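PDB 5BMT: uncharacterized protein from Parabacteroides merdae ATCC 43184, which is of unknown function but has an immunoglobulin-like fold and probably carries an OB-fold domain of a Bacteroidetes lipoprotein family. Local coordinates for residues 30-35 and 71-76; 131-136 and 163-168; 207-212 and 222-227. All blocks are in the same frame, centred on the assembly; numbering follows the deposited sequence. Where two conformers were deposited one is given.

Interaction 1 (30-35 and 71-76)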
# COMPACT_ATOMS: atom_id res chain seq x y z
N GLY A 30 -3.57 9.08 -6.80
CA GLY A 30 -3.83 9.64 -8.13
C GLY A 30 -5.00 10.59 -8.27
O GLY A 30 -5.31 11.01 -9.38
N TYR A 31 -5.61 11.03 -7.14
CA TYR A 31 -6.74 11.94 -7.19
C TYR A 31 -6.59 13.03 -6.16
O TYR A 31 -5.71 12.98 -5.31
CB TYR A 31 -8.08 11.17 -6.96
CG TYR A 31 -9.26 11.79 -7.65
CD1 TYR A 31 -9.51 11.55 -9.00
CD2 TYR A 31 -10.15 12.61 -6.96
CE1 TYR A 31 -10.59 12.13 -9.66
CE2 TYR A 31 -11.24 13.20 -7.61
CZ TYR A 31 -11.47 12.94 -8.95
OH TYR A 31 -12.54 13.48 -9.60
N TYR A 32 -7.47 14.02 -6.24
CA TYR A 32 -7.54 15.09 -5.26
C TYR A 32 -8.14 14.63 -3.95
O TYR A 32 -8.91 13.65 -3.96
CB TYR A 32 -8.48 16.17 -5.82
CG TYR A 32 -7.93 16.91 -7.00
CD1 TYR A 32 -6.86 17.79 -6.87
CD2 TYR A 32 -8.52 16.77 -8.25
CE1 TYR A 32 -6.40 18.54 -7.95
CE2 TYR A 32 -8.06 17.51 -9.34
CZ TYR A 32 -7.02 18.40 -9.18
OH TYR A 32 -6.57 19.11 -10.27
N PRO A 33 -7.94 15.40 -2.86
CA PRO A 33 -8.63 15.05 -1.60
C PRO A 33 -10.13 15.22 -1.76
O PRO A 33 -10.60 16.13 -2.47
CB PRO A 33 -8.07 16.06 -0.58
CG PRO A 33 -6.76 16.55 -1.19
CD PRO A 33 -7.06 16.57 -2.70
N LEU A 34 -10.89 14.34 -1.09
CA LEU A 34 -12.34 14.34 -1.17
C LEU A 34 -13.00 14.40 0.17
O LEU A 34 -12.55 13.73 1.10
CB LEU A 34 -12.81 13.03 -1.83
CG LEU A 34 -12.18 12.72 -3.20
CD1 LEU A 34 -12.64 11.36 -3.67
CD2 LEU A 34 -12.52 13.79 -4.22
N TYR A 35 -14.12 15.11 0.24
CA TYR A 35 -15.00 15.07 1.39
C TYR A 35 -16.17 14.18 1.04
O TYR A 35 -16.96 14.51 0.15
CB TYR A 35 -15.47 16.46 1.82
CG TYR A 35 -16.46 16.38 2.97
CD1 TYR A 35 -16.06 15.89 4.22
CD2 TYR A 35 -17.79 16.72 2.79
CE1 TYR A 35 -16.97 15.81 5.28
CE2 TYR A 35 -18.72 16.62 3.83
CZ TYR A 35 -18.29 16.17 5.07
OH TYR A 35 -19.21 16.10 6.10
N GLY A 71 -10.15 23.21 -0.81
CA GLY A 71 -9.03 22.28 -0.77
C GLY A 71 -9.42 20.81 -0.94
O GLY A 71 -8.61 19.90 -0.72
N PHE A 72 -10.67 20.58 -1.34
CA PHE A 72 -11.20 19.22 -1.60
C PHE A 72 -12.39 19.33 -2.53
O PHE A 72 -13.03 20.40 -2.62
CB PHE A 72 -11.64 18.54 -0.26
CG PHE A 72 -12.64 19.35 0.54
CD1 PHE A 72 -14.01 19.28 0.27
CD2 PHE A 72 -12.22 20.22 1.54
CE1 PHE A 72 -14.93 20.07 0.97
CE2 PHE A 72 -13.14 20.99 2.26
CZ PHE A 72 -14.49 20.91 1.97
N TYR A 73 -12.76 18.19 -3.13
CA TYR A 73 -14.01 18.06 -3.83
C TYR A 73 -14.98 17.31 -2.93
O TYR A 73 -14.60 16.33 -2.28
CB TYR A 73 -13.85 17.29 -5.15
CG TYR A 73 -13.30 18.13 -6.26
CD1 TYR A 73 -14.08 19.12 -6.86
CD2 TYR A 73 -11.99 17.97 -6.70
CE1 TYR A 73 -13.57 19.92 -7.88
CE2 TYR A 73 -11.47 18.76 -7.72
CZ TYR A 73 -12.25 19.74 -8.30
OH TYR A 73 -11.74 20.56 -9.29
N VAL A 74 -16.25 17.73 -2.94
CA VAL A 74 -17.29 16.97 -2.25
C VAL A 74 -17.63 15.81 -3.19
O VAL A 74 -17.84 16.03 -4.40
CB VAL A 74 -18.54 17.83 -1.93
CG1 VAL A 74 -19.66 16.95 -1.36
CG2 VAL A 74 -18.18 18.97 -0.97
N ALA A 75 -17.65 14.59 -2.67
CA ALA A 75 -17.91 13.42 -3.49
C ALA A 75 -18.92 12.53 -2.82
O ALA A 75 -19.17 12.65 -1.62
CB ALA A 75 -16.61 12.65 -3.72
N THR A 76 -19.51 11.63 -3.59
CA THR A 76 -20.37 10.61 -2.99
C THR A 76 -19.70 9.30 -3.28
O THR A 76 -18.96 9.14 -4.26
CB THR A 76 -21.80 10.67 -3.50
OG1 THR A 76 -21.78 10.57 -4.91
CG2 THR A 76 -22.53 11.93 -3.04

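Interaction 2 (131-136 and 163-168)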
# COMPACT_ATOMS: atom_id res chain seq x y z
N THR A 131 -11.47 -20.21 0.91
CA THR A 131 -12.44 -19.21 1.34
C THR A 131 -12.25 -19.00 2.85
O THR A 131 -12.07 -19.97 3.57
CB THR A 131 -13.86 -19.71 0.96
OG1 THR A 131 -13.92 -19.80 -0.47
CG2 THR A 131 -14.97 -18.78 1.46
N ASP A 132 -12.22 -17.73 3.30
CA ASP A 132 -12.05 -17.34 4.71
C ASP A 132 -10.65 -17.65 5.27
O ASP A 132 -10.43 -17.56 6.49
CB ASP A 132 -13.15 -17.93 5.62
CG ASP A 132 -14.55 -17.45 5.24
OD1 ASP A 132 -14.67 -16.33 4.70
OD2 ASP A 132 -15.51 -18.20 5.50
N GLN A 133 -9.68 -17.94 4.38
CA GLN A 133 -8.29 -18.07 4.82
C GLN A 133 -7.84 -16.70 5.33
O GLN A 133 -8.24 -15.67 4.77
CB GLN A 133 -7.40 -18.53 3.64
CG GLN A 133 -5.90 -18.68 3.99
CD GLN A 133 -5.12 -19.21 2.81
OE1 GLN A 133 -5.53 -20.16 2.12
NE2 GLN A 133 -3.92 -18.67 2.61
N LYS A 134 -7.02 -16.67 6.38
CA LYS A 134 -6.49 -15.42 6.88
C LYS A 134 -4.99 -15.53 6.96
O LYS A 134 -4.47 -16.55 7.43
CB LYS A 134 -7.08 -15.05 8.25
CG LYS A 134 -8.61 -14.84 8.25
CD LYS A 134 -8.99 -13.42 7.83
CE LYS A 134 -10.48 -13.23 7.68
NZ LYS A 134 -10.94 -13.63 6.33
N ASN A 135 -4.29 -14.49 6.52
CA ASN A 135 -2.84 -14.43 6.55
C ASN A 135 -2.38 -13.25 7.36
O ASN A 135 -3.12 -12.26 7.48
CB ASN A 135 -2.28 -14.26 5.14
CG ASN A 135 -2.77 -15.23 4.11
OD1 ASN A 135 -3.12 -16.37 4.41
ND2 ASN A 135 -2.62 -14.86 2.85
N THR A 136 -1.14 -13.31 7.84
CA THR A 136 -0.46 -12.14 8.40
C THR A 136 0.83 -11.99 7.62
O THR A 136 1.28 -12.93 6.93
CB THR A 136 -0.28 -12.15 9.91
OG1 THR A 136 0.41 -13.33 10.28
CG2 THR A 136 -1.62 -11.93 10.64
N ALA A 163 4.58 -13.87 3.95
CA ALA A 163 3.27 -14.15 4.54
C ALA A 163 3.26 -15.43 5.33
O ALA A 163 3.92 -16.40 4.92
CB ALA A 163 2.24 -14.28 3.43
N GLN A 164 2.44 -15.45 6.38
CA GLN A 164 2.19 -16.67 7.16
C GLN A 164 0.70 -16.93 7.19
O GLN A 164 -0.07 -15.98 7.35
CB GLN A 164 2.71 -16.55 8.61
CG GLN A 164 4.23 -16.47 8.72
CD GLN A 164 4.63 -16.15 10.15
OE1 GLN A 164 4.42 -15.04 10.64
NE2 GLN A 164 5.19 -17.13 10.85
N LYS A 165 0.30 -18.19 7.07
CA LYS A 165 -1.12 -18.52 7.18
C LYS A 165 -1.50 -18.49 8.67
O LYS A 165 -0.79 -19.09 9.48
CB LYS A 165 -1.42 -19.91 6.57
CG LYS A 165 -2.92 -20.13 6.29
CD LYS A 165 -3.25 -21.59 5.91
CE LYS A 165 -2.57 -22.08 4.66
NZ LYS A 165 -2.99 -23.48 4.34
N ARG A 166 -2.59 -17.77 9.01
CA ARG A 166 -3.04 -17.72 10.41
C ARG A 166 -4.34 -18.50 10.62
O ARG A 166 -4.54 -19.05 11.71
CB ARG A 166 -3.20 -16.27 10.90
CG ARG A 166 -1.90 -15.45 10.83
CD ARG A 166 -0.81 -15.84 11.85
NE ARG A 166 -1.21 -15.59 13.24
CZ ARG A 166 -1.07 -14.43 13.87
NH1 ARG A 166 -0.50 -13.40 13.26
NH2 ARG A 166 -1.43 -14.32 15.14
N GLU A 167 -5.22 -18.57 9.60
CA GLU A 167 -6.48 -19.35 9.65
C GLU A 167 -6.58 -20.11 8.35
O GLU A 167 -6.38 -19.52 7.29
CB GLU A 167 -7.71 -18.47 9.88
CG GLU A 167 -7.75 -17.77 11.24
CD GLU A 167 -8.87 -16.77 11.46
OE1 GLU A 167 -10.03 -17.06 11.09
OE2 GLU A 167 -8.59 -15.70 12.06
N GLU A 168 -6.89 -21.41 8.43
CA GLU A 168 -6.94 -22.32 7.29
C GLU A 168 -8.01 -21.98 6.26
O GLU A 168 -7.73 -22.02 5.06
CB GLU A 168 -7.15 -23.76 7.79
CG GLU A 168 -7.23 -24.84 6.72
CD GLU A 168 -5.98 -25.17 5.92
OE1 GLU A 168 -4.90 -24.61 6.23
OE2 GLU A 168 -6.08 -26.00 4.99
O HOH W 1 -11.33 -18.11 8.97
O HOH W 2 -5.64 -22.65 3.49
O HOH W 3 3.07 -12.78 10.16

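Interaction 3 (207-212 and 222-227)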
# COMPACT_ATOMS: atom_id res chain seq x y z
N ARG A 207 11.21 -1.67 -5.22
CA ARG A 207 10.42 -2.82 -5.64
C ARG A 207 10.23 -3.72 -4.44
O ARG A 207 10.95 -3.57 -3.45
CB ARG A 207 11.07 -3.56 -6.80
CG ARG A 207 12.42 -4.10 -6.39
CD ARG A 207 13.05 -4.77 -7.56
NE ARG A 207 14.34 -5.35 -7.19
CZ ARG A 207 15.01 -6.19 -7.97
NH1 ARG A 207 14.50 -6.58 -9.13
NH2 ARG A 207 16.17 -6.68 -7.57
N VAL A 208 9.30 -4.67 -4.54
CA VAL A 208 9.02 -5.61 -3.46
C VAL A 208 9.32 -7.01 -3.94
O VAL A 208 8.74 -7.43 -4.94
CB VAL A 208 7.56 -5.48 -2.95
CG1 VAL A 208 7.29 -6.50 -1.83
CG2 VAL A 208 7.27 -4.07 -2.46
N LYS A 209 10.20 -7.73 -3.21
CA LYS A 209 10.49 -9.11 -3.52
C LYS A 209 9.64 -10.02 -2.63
O LYS A 209 9.21 -9.65 -1.53
CB LYS A 209 11.97 -9.39 -3.42
CG LYS A 209 12.56 -9.58 -2.07
CD LYS A 209 13.97 -10.21 -2.29
CE LYS A 209 14.44 -11.02 -1.11
NZ LYS A 209 15.80 -10.63 -0.66
N TYR A 210 9.33 -11.21 -3.13
CA TYR A 210 8.49 -12.13 -2.39
C TYR A 210 8.87 -13.57 -2.73
O TYR A 210 9.40 -13.81 -3.81
CB TYR A 210 6.99 -11.88 -2.75
CG TYR A 210 6.69 -11.95 -4.23
CD1 TYR A 210 6.40 -13.17 -4.85
CD2 TYR A 210 6.70 -10.81 -5.03
CE1 TYR A 210 6.12 -13.24 -6.21
CE2 TYR A 210 6.43 -10.87 -6.40
CZ TYR A 210 6.13 -12.09 -6.98
OH TYR A 210 5.85 -12.18 -8.33
N PRO A 211 8.56 -14.53 -1.87
CA PRO A 211 8.93 -15.93 -2.17
C PRO A 211 8.07 -16.49 -3.31
O PRO A 211 6.84 -16.45 -3.27
CB PRO A 211 8.64 -16.68 -0.86
CG PRO A 211 8.61 -15.63 0.19
CD PRO A 211 8.03 -14.40 -0.50
N LEU A 212 8.74 -17.10 -4.30
CA LEU A 212 8.08 -17.67 -5.47
C LEU A 212 8.05 -19.20 -5.38
O LEU A 212 7.05 -19.82 -5.78
CB LEU A 212 8.86 -17.22 -6.70
CG LEU A 212 8.23 -17.42 -8.05
CD1 LEU A 212 6.89 -16.58 -8.17
CD2 LEU A 212 9.21 -16.93 -9.13
N ALA A 222 13.49 -21.02 -2.24
CA ALA A 222 14.43 -21.33 -3.32
C ALA A 222 14.54 -20.19 -4.33
O ALA A 222 15.65 -19.89 -4.80
CB ALA A 222 14.00 -22.61 -4.03
N THR A 223 13.40 -19.61 -4.76
CA THR A 223 13.44 -18.51 -5.72
C THR A 223 12.50 -17.39 -5.27
O THR A 223 11.55 -17.63 -4.53
CB THR A 223 13.09 -18.94 -7.16
OG1 THR A 223 11.70 -19.31 -7.21
CG2 THR A 223 13.98 -20.07 -7.69
N TRP A 224 12.77 -16.21 -5.78
CA TRP A 224 12.01 -15.00 -5.44
C TRP A 224 11.45 -14.34 -6.67
O TRP A 224 12.06 -14.39 -7.75
CB TRP A 224 12.96 -13.99 -4.75
CG TRP A 224 13.62 -14.52 -3.52
CD1 TRP A 224 14.74 -15.31 -3.46
CD2 TRP A 224 13.15 -14.38 -2.18
NE1 TRP A 224 15.04 -15.60 -2.14
CE2 TRP A 224 14.08 -15.03 -1.34
CE3 TRP A 224 12.07 -13.69 -1.60
CZ2 TRP A 224 13.93 -15.05 0.05
CZ3 TRP A 224 11.92 -13.73 -0.22
CH2 TRP A 224 12.84 -14.40 0.59
N GLY A 225 10.30 -13.71 -6.48
CA GLY A 225 9.66 -12.89 -7.50
C GLY A 225 9.83 -11.44 -7.11
O GLY A 225 10.12 -11.13 -5.94
N TYR A 226 9.63 -10.52 -8.06
CA TYR A 226 9.78 -9.10 -7.80
C TYR A 226 8.65 -8.34 -8.45
O TYR A 226 8.28 -8.63 -9.61
CB TYR A 226 11.13 -8.57 -8.39
CG TYR A 226 12.34 -9.26 -7.79
CD1 TYR A 226 12.79 -10.48 -8.28
CD2 TYR A 226 13.03 -8.69 -6.72
CE1 TYR A 226 13.87 -11.15 -7.69
CE2 TYR A 226 14.15 -9.33 -6.16
CZ TYR A 226 14.55 -10.56 -6.63
OH TYR A 226 15.62 -11.21 -6.07
N SER A 227 8.15 -7.36 -7.73
CA SER A 227 7.13 -6.47 -8.29
C SER A 227 7.75 -5.58 -9.35
O SER A 227 8.97 -5.49 -9.47
CB SER A 227 6.59 -5.57 -7.17
OG SER A 227 7.51 -4.54 -6.80
O HOH W 4 5.86 -9.85 -9.82

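Interaction 1 (30-35 and 71-76)
Tyr73 meets two residues of the segment 30-35 through its side chain, Leu34 near its root and Tyr32 farther out. Its CB packs on Leu34 CD2 at 3.9 Å. The ring then swings to the side of its own backbone N, with CG anti to the carbonyl carbon (chi1 -79°). This brings one flank of the ring against Tyr32. Tyr73 CD2 lies 4.0 Å from Tyr32 CB, and Tyr73 CE2 is 3.6 Å from Tyr32 CD2. The two side chains run side by side and point the same way. Their rings form an offset edge-to-face pair, the edge of Tyr73 turned toward the face of Tyr32, with planes at 64°. Phe59 adds another edge-to-face partner for Tyr73.

The backbones pair in parallel. Tyr73 N donates to Pro33 O at 3.1 Å. Tyr35 N donates to Tyr73 O at 2.8 Å, and Ala75 N to Tyr35 O at 2.9 Å. Tyr73 and Tyr35 thus use both their N-H and their C=O in the parallel pairing.

Leu34 sends CD1 to Ala75 CB on the same face of the sheet as the Tyr73 side chain. It also touches Phe55 and Val57 of the strand 50-57. Tyr35 points to the other face, and its CB meets Phe72 CD1 at 3.5 Å. Tyr35 reaches on to a cation-pi contact with Arg23.

In an OB barrel the third and fifth strands pair in parallel. The pairing of 34-35 with 73-79 is consistent with that closure, and Leu34 also bonds through its backbone to Ile26 on the second strand. The chemistry implies that backbone bonds set the register, while the side chains add carbon contacts and one edge-to-face ring pair. No charge pair links the two segments.

Interaction 2 (131-136 and 163-168)
Lys134 O is gripped by two backbone donors, Arg166 N at 2.7 Å and Glu167 N at 3.1 Å. Lys134 N in turn donates to Glu167 O. Beyond this point the register shifts by one residue. Thr136 and Gln164 then exchange a regular pair of backbone bonds.

Gln133 lies extended across Lys165 at about a right angle, its CG 4.0 Å from Lys165 CG. With CG anti to the backbone N (chi1 179°), its amide reaches Asn135. The bond from Gln133 NE2 to Asn135 OD1 is 3.0 Å, almost straight, and uses a lone pair in the carbonyl plane. Gln133 OE1 accepts from Leu130 N and from a water that also meets Lys165 NZ and Glu168 O. Lys165 NZ makes a salt bridge to Glu168 OE1 at 2.9 Å. Shortening Gln133 to an alanine is likely to leave Asn135 OD1 without its donor and Leu130 N without its acceptor, with Asn135 then held mainly by Tyr137 OH at ND2.

Arg166 is bent back over Thr136, and its NH1 donates to Thr136 OG1 in the guanidinium plane. This is one of two conformers, so the bond may be only partly made. A second water joins Thr136 OG1 to Gln164 OE1, while Gln164 NE2 bonds to Asp99 O. Arg166 and Glu167 both facing Lys134 make a classic beta bulge, in the antiparallel pairing of strands 134-140 and 153-167.

Interaction 3 (207-212 and 222-227)
Lys209 and Trp224 meet by cation-pi and CH-pi contact. Lys209 CE lies 3.7 Å from the centroid of the Trp224 six-membered ring, and NZ stands 4.7 Å from it, both over the face. Lys209 CB also touches Tyr226 CE2. The second CH-pi pair is on the other face of the sheet. There Gly225 CA sits 3.9 Å from the centroid of the Tyr210 ring. Tyr210 CG stands between its backbone N and carbonyl carbon (chi1 55°), which folds the ring over Gly225. A CB on Gly225 would clash with Tyr210 CZ, so the close cover depends on glycine.

The backbone bonds are those of an antiparallel beta hairpin between strands 203-214 and 221-233. Tyr210 and Gly225 form a hydrogen-bonded pair, with Gly225 N to Tyr210 O at 2.8 Å. Leu212 N donates to Thr223 O. At the other end Ser227 N donates to Val208 O. Val208 N bonds instead to a side chain, Ser227 OG, at 2.9 Å.

The Arg207 guanidinium takes the Tyr226 ring on one face. Tyr226 CD2 lies 3.4 Å from Arg207 CZ, the planes 22° apart. Arg207 NE bonds to Thr158 OG1.

One water links Tyr210 OH to Tyr226 O, 2.7 Å from the latter.

How the interactions relate
From the N terminus the chain first closes interaction 1. Segment 30-35 meets 71-76 after a connection that holds the strand 50-57 and two short helices, within the five-stranded sheet of the probable OB domain. Interaction 2 opens later, and brings 131-136 to 163-168 across 26 residues. Interaction 3 follows, closing the shorter hairpin loop between 207-212 and 222-227. The three are in series; none nests in or crosses another. Interactions 2 and 3 belong to one large sheet, where strands 153-167 and 203-214 are neighbours. Their nearest atoms are about 6 Å apart. Interaction 1 lies across the chain's centre; its centre is about 34 Å from that of interaction 2 and 35 Å from that of interaction 3.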